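Local coordinates for pumilio homolog 23 (Arabidopsis thaliana, PDB 5WZJ), which binds RNA sequence-specifically through its pumilio repeats and probably regulates translation and mRNA stability at the 3'-UTR of target mRNAs, at residues K275-S280 / N307-N312; E291-V296 / N303-K308. All blocks are in the same frame, centred on the assembly; numbering follows the deposited sequence.

Contacts 1 and 2 are neighbours in the all-helical superhelix of pumilio repeats, with centres 10 Å apart. Three consecutive helices make them: 271-279, then 284-296, then 299-310. Contact 1 joins the first to the last turn of the third, and contact 2 joins the second to the middle of the third. Helix 299-310 is therefore common to both, and Asn307 and Lys308 belong to both ranges. The two contacts also touch through Phe310 CZ and Leu294 CD1, 4.0 Å apart. Contact 2 lies mostly within Pumilio 5, while contact 1 reaches from Pumilio 5 into Pumilio 6. Contact 2 packs the RNA-reading helix 284-296 on helix 299-310, and contact 1 packs helix 271-279 on that same helix.

Contact 1 of 2, residues K275-S280 / N307-N312; sequences KEILES and NKVFKN
Ile277 and Val309 meet through methyl groups and form the tight part of this contact. Ile277 CG2 faces both branches of the valine. It is 4.0 Å from Val309 CG2 and equally far from Val309 CG1. A single methyl thus sits against the fork of the valine. The two side chains cross at about a right angle. With CG1 of Ile277 anti to the carbonyl carbon (chi1 -67°), the CG2 branch is left anti to the backbone N and faces the valine. Both residues are buried, and no hydrogen bond joins the two segments.

Val309 also packs within its own segment. Its CG1 lies 3.7 Å above the plane of the Phe310 ring, over the ring centre. One methyl thus touches the isoleucine and one face of the phenylalanine.

Leu278 is the looser part. It is partly exposed and meets mainly backbone: Leu278 CD1 is 3.7 Å from Val309 O. Its side-chain contact with the valine is marginal, with Leu278 CB 4.5 Å from Val309 CG1. The backbones are nevertheless close, with Leu278 CA 5.8 Å from Val309 CA. Farther out, the exposed Lys275 and Glu279 take no part in the packing. They pair one turn apart on their own helix, in a salt bridge of 3.2 Å between Lys275 NZ and Glu279 OE2. The ammonium meets that oxygen nearly along its C-O axis.

The contact lies at the last turn of helix 299-310, beside helix 271-279. The nearby loop residue Met281 touches Val309 and Phe310. Leu317 of helix 314-318 packs on Leu278 and Phe310. The phenylalanine continues the core inward, against Val290 of helix 284-296 and Val326, Ile327 and Leu330 of helix 323-332.

Contact 2 of 2, residues E291-V296 / N303-K308; sequences EVILEV and NEMFNK. With nucleotides of chain B.
The carboxylate of Glu291 meets the Watson-Crick edge of G7 of chain B and covers neither face of the base. The two planes are turned about 30° from each other. One oxygen takes both bonds: Glu291 OE1 accepts from N1 of G7 at 2.7 Å and from N2 of G7 at 2.8 Å. The first is moderately bent, with an N-H...O angle of 149°. The glutamate chain is extended beyond CG, which carries the carboxylate out from the helix to the base. Its other oxygen, OE2, is in a salt bridge with Arg181, which probably helps to fix the rotation of the group and to keep it ionised. With an alanine here, N1 and N2 of G7 would probably lose their shared acceptor, and the preference for guanine would be weakened. A glutamate on this edge is part of the familiar guanine-recognition code of PUF repeats.

Behind this reading surface, the two helices meet through Met305. Its sulfur lies 3.7 Å from Ile293 CG2, and the side chains cross at about a right angle. The methyl reaches Leu294, with Met305 CE 4.0 Å from Leu294 CD2. The bend at the end of the methionine (chi3 74°) turns CE in beside SD, so that both lie against Ile293 CG2 and Leu294 CD2. All three are buried. Elsewhere on helix 299-310, Lys308 NZ bridges to Glu304 OE2 at 2.7 Å, approaching on the syn side but tilted out of the carboxylate plane.

Helix 284-296 lies between two neighbours. Ile293 and Val292 touch Leu237 of helix 227-239. Leu294 packs on Val326 and Leu330 of helix 323-332. From helix 299-310, Phe306 extends the packing to Ile342 and Met343 of helix 337-347.

Contact 1 of 2, residues K275-S280 / N307-N312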
# COMPACT_ATOMS: atom_id res chain seq x y z
N LYS A 275 -14.83 22.17 13.28
CA LYS A 275 -13.87 22.36 14.36
C LYS A 275 -13.56 21.04 15.09
O LYS A 275 -12.40 20.74 15.38
CB LYS A 275 -14.42 23.40 15.34
CG LYS A 275 -13.41 24.02 16.29
CD LYS A 275 -13.91 25.39 16.78
CE LYS A 275 -12.87 26.11 17.63
NZ LYS A 275 -12.83 25.61 19.04
N GLU A 276 -14.60 20.26 15.40
CA GLU A 276 -14.38 18.99 16.09
C GLU A 276 -13.59 18.01 15.23
O GLU A 276 -12.72 17.28 15.73
CB GLU A 276 -15.72 18.39 16.51
CG GLU A 276 -16.47 19.22 17.57
CD GLU A 276 -17.86 18.69 17.90
OE1 GLU A 276 -18.36 19.00 19.00
OE2 GLU A 276 -18.45 17.99 17.06
N ILE A 277 -13.89 17.96 13.92
CA ILE A 277 -13.13 17.12 13.00
C ILE A 277 -11.67 17.56 12.97
O ILE A 277 -10.75 16.75 13.12
CB ILE A 277 -13.76 17.16 11.59
CG1 ILE A 277 -15.14 16.50 11.58
CG2 ILE A 277 -12.86 16.46 10.57
CD1 ILE A 277 -15.93 16.80 10.31
N LEU A 278 -11.44 18.86 12.80
CA LEU A 278 -10.08 19.39 12.79
C LEU A 278 -9.33 19.07 14.08
O LEU A 278 -8.18 18.63 14.05
CB LEU A 278 -10.10 20.90 12.55
CG LEU A 278 -8.73 21.60 12.54
CD1 LEU A 278 -7.85 21.04 11.44
CD2 LEU A 278 -8.88 23.12 12.39
N GLU A 279 -9.99 19.24 15.23
CA GLU A 279 -9.35 19.02 16.53
C GLU A 279 -9.01 17.56 16.79
O GLU A 279 -8.15 17.28 17.63
CB GLU A 279 -10.23 19.54 17.67
CG GLU A 279 -10.12 21.03 17.92
CD GLU A 279 -11.22 21.57 18.82
OE1 GLU A 279 -12.02 20.76 19.36
OE2 GLU A 279 -11.30 22.81 18.99
N SER A 280 -9.68 16.62 16.13
CA SER A 280 -9.38 15.21 16.31
C SER A 280 -8.35 14.69 15.31
O SER A 280 -7.98 13.52 15.39
CB SER A 280 -10.67 14.38 16.21
OG SER A 280 -11.67 14.86 17.09
N ASN A 307 -12.30 22.76 2.03
CA ASN A 307 -12.62 24.14 2.38
C ASN A 307 -12.90 24.32 3.87
O ASN A 307 -12.40 25.26 4.50
CB ASN A 307 -13.81 24.61 1.55
CG ASN A 307 -13.44 24.82 0.09
OD1 ASN A 307 -12.36 25.32 -0.22
ND2 ASN A 307 -14.34 24.42 -0.80
N LYS A 308 -13.72 23.44 4.46
CA LYS A 308 -14.20 23.69 5.82
C LYS A 308 -13.29 23.14 6.91
O LYS A 308 -13.33 23.64 8.03
CB LYS A 308 -15.61 23.11 6.00
CG LYS A 308 -16.61 23.58 4.95
CD LYS A 308 -16.81 25.10 4.96
CE LYS A 308 -17.86 25.53 3.91
NZ LYS A 308 -19.21 24.91 4.20
N VAL A 309 -12.49 22.12 6.62
CA VAL A 309 -11.68 21.47 7.64
C VAL A 309 -10.20 21.83 7.50
O VAL A 309 -9.57 22.28 8.46
CB VAL A 309 -11.89 19.93 7.60
CG1 VAL A 309 -10.83 19.23 8.44
CG2 VAL A 309 -13.30 19.59 8.09
N PHE A 310 -9.64 21.66 6.30
CA PHE A 310 -8.19 21.67 6.15
C PHE A 310 -7.62 23.03 5.76
O PHE A 310 -6.52 23.38 6.21
CB PHE A 310 -7.77 20.63 5.10
CG PHE A 310 -8.04 19.23 5.53
CD1 PHE A 310 -7.19 18.61 6.45
CD2 PHE A 310 -9.16 18.55 5.08
CE1 PHE A 310 -7.45 17.33 6.90
CE2 PHE A 310 -9.41 17.25 5.51
CZ PHE A 310 -8.57 16.65 6.42
N LYS A 311 -8.32 23.80 4.93
CA LYS A 311 -7.78 25.06 4.45
C LYS A 311 -7.43 25.96 5.62
O LYS A 311 -8.17 26.05 6.61
CB LYS A 311 -8.79 25.74 3.52
CG LYS A 311 -8.25 27.00 2.79
CD LYS A 311 -9.35 27.76 2.05
CE LYS A 311 -8.84 29.11 1.52
NZ LYS A 311 -9.87 29.83 0.71
N ASN A 312 -6.26 26.60 5.54
CA ASN A 312 -5.64 27.47 6.54
C ASN A 312 -4.97 26.69 7.68
O ASN A 312 -4.31 27.31 8.52
CB ASN A 312 -6.62 28.49 7.15
CG ASN A 312 -7.25 29.37 6.09
OD1 ASN A 312 -6.56 29.86 5.21
ND2 ASN A 312 -8.56 29.52 6.14

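Contact 2 of 2, residues E291-V296 / N303-K308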
# COMPACT_ATOMS: atom_id res chain seq x y z
N GLU A 291 -7.58 9.59 6.32
CA GLU A 291 -6.83 9.24 5.11
C GLU A 291 -7.71 8.48 4.14
O GLU A 291 -7.73 8.77 2.94
CB GLU A 291 -5.61 8.39 5.45
CG GLU A 291 -4.45 9.08 6.15
CD GLU A 291 -3.30 8.11 6.34
OE1 GLU A 291 -2.99 7.76 7.50
OE2 GLU A 291 -2.77 7.65 5.31
N VAL A 292 -8.45 7.49 4.64
CA VAL A 292 -9.25 6.67 3.76
C VAL A 292 -10.46 7.44 3.24
O VAL A 292 -10.81 7.35 2.06
CB VAL A 292 -9.67 5.37 4.47
CG1 VAL A 292 -10.58 4.55 3.56
CG2 VAL A 292 -8.42 4.54 4.81
N ILE A 293 -11.09 8.24 4.11
CA ILE A 293 -12.19 9.10 3.67
C ILE A 293 -11.76 9.95 2.47
O ILE A 293 -12.47 10.05 1.46
CB ILE A 293 -12.68 9.98 4.83
CG1 ILE A 293 -13.45 9.13 5.84
CG2 ILE A 293 -13.57 11.10 4.30
CD1 ILE A 293 -13.77 9.88 7.12
N LEU A 294 -10.58 10.58 2.57
CA LEU A 294 -10.13 11.46 1.49
C LEU A 294 -9.81 10.67 0.23
O LEU A 294 -10.02 11.18 -0.88
CB LEU A 294 -8.91 12.27 1.95
CG LEU A 294 -9.22 13.33 3.01
CD1 LEU A 294 -7.96 14.01 3.53
CD2 LEU A 294 -10.17 14.35 2.40
N GLU A 295 -9.33 9.43 0.37
CA GLU A 295 -9.03 8.60 -0.80
C GLU A 295 -10.29 8.20 -1.55
O GLU A 295 -10.24 8.04 -2.78
CB GLU A 295 -8.28 7.34 -0.38
CG GLU A 295 -6.83 7.63 -0.09
CD GLU A 295 -6.16 6.53 0.69
OE1 GLU A 295 -6.57 5.34 0.55
OE2 GLU A 295 -5.23 6.87 1.45
N VAL A 296 -11.40 7.96 -0.85
CA VAL A 296 -12.62 7.52 -1.52
C VAL A 296 -13.65 8.63 -1.71
O VAL A 296 -14.68 8.39 -2.37
CB VAL A 296 -13.28 6.34 -0.76
CG1 VAL A 296 -12.31 5.19 -0.67
CG2 VAL A 296 -13.77 6.80 0.63
N ASN A 303 -14.32 18.43 -1.79
CA ASN A 303 -14.16 19.88 -1.84
C ASN A 303 -14.64 20.53 -0.54
O ASN A 303 -14.04 21.50 -0.07
CB ASN A 303 -14.93 20.46 -3.03
CG ASN A 303 -14.28 20.10 -4.37
OD1 ASN A 303 -13.15 19.62 -4.41
ND2 ASN A 303 -15.01 20.32 -5.46
N GLU A 304 -15.70 19.99 0.05
CA GLU A 304 -16.22 20.54 1.30
C GLU A 304 -15.24 20.31 2.45
O GLU A 304 -15.02 21.21 3.27
CB GLU A 304 -17.60 19.94 1.60
CG GLU A 304 -18.26 20.42 2.89
CD GLU A 304 -18.85 21.82 2.81
OE1 GLU A 304 -18.66 22.49 1.77
OE2 GLU A 304 -19.51 22.25 3.79
N MET A 305 -14.65 19.12 2.54
CA MET A 305 -13.64 18.87 3.56
C MET A 305 -12.43 19.79 3.37
O MET A 305 -11.92 20.37 4.34
CB MET A 305 -13.22 17.40 3.54
CG MET A 305 -14.34 16.47 3.99
SD MET A 305 -13.83 14.74 3.96
CE MET A 305 -12.77 14.71 5.41
N PHE A 306 -11.94 19.92 2.13
CA PHE A 306 -10.83 20.82 1.84
C PHE A 306 -11.12 22.23 2.35
O PHE A 306 -10.31 22.83 3.07
CB PHE A 306 -10.57 20.83 0.33
CG PHE A 306 -9.37 21.65 -0.08
CD1 PHE A 306 -9.44 23.03 -0.16
CD2 PHE A 306 -8.18 21.02 -0.43
CE1 PHE A 306 -8.33 23.78 -0.54
CE2 PHE A 306 -7.07 21.75 -0.80
CZ PHE A 306 -7.14 23.13 -0.87
N ASN A 307 -12.30 22.76 2.03
CA ASN A 307 -12.62 24.14 2.38
C ASN A 307 -12.90 24.32 3.87
O ASN A 307 -12.40 25.26 4.50
CB ASN A 307 -13.81 24.61 1.55
CG ASN A 307 -13.44 24.82 0.09
OD1 ASN A 307 -12.36 25.32 -0.22
ND2 ASN A 307 -14.34 24.42 -0.80
N LYS A 308 -13.72 23.44 4.46
CA LYS A 308 -14.20 23.69 5.82
C LYS A 308 -13.29 23.14 6.91
O LYS A 308 -13.33 23.64 8.03
CB LYS A 308 -15.61 23.11 6.00
CG LYS A 308 -16.61 23.58 4.95
CD LYS A 308 -16.81 25.10 4.96
CE LYS A 308 -17.86 25.53 3.91
NZ LYS A 308 -19.21 24.91 4.20
P G B 7 7.43 6.26 13.04
OP1 G B 7 8.21 6.32 14.29
OP2 G B 7 7.43 5.10 12.12
O5' G B 7 5.88 6.42 13.41
C5' G B 7 5.46 7.38 14.36
C4' G B 7 3.95 7.41 14.47
O4' G B 7 3.37 8.11 13.34
C3' G B 7 3.26 6.06 14.44
O3' G B 7 3.37 5.37 15.67
C2' G B 7 1.84 6.44 14.05
O2' G B 7 1.15 6.97 15.17
C1' G B 7 2.09 7.59 13.06
N9 G B 7 2.06 7.09 11.68
C8 G B 7 3.03 6.37 11.02
N7 G B 7 2.68 6.04 9.82
C5 G B 7 1.40 6.55 9.67
C6 G B 7 0.50 6.51 8.57
O6 G B 7 0.69 5.98 7.47
N1 G B 7 -0.70 7.16 8.82
C2 G B 7 -1.00 7.77 10.02
N2 G B 7 -2.21 8.34 10.10
N3 G B 7 -0.17 7.82 11.05
C4 G B 7 1.00 7.20 10.81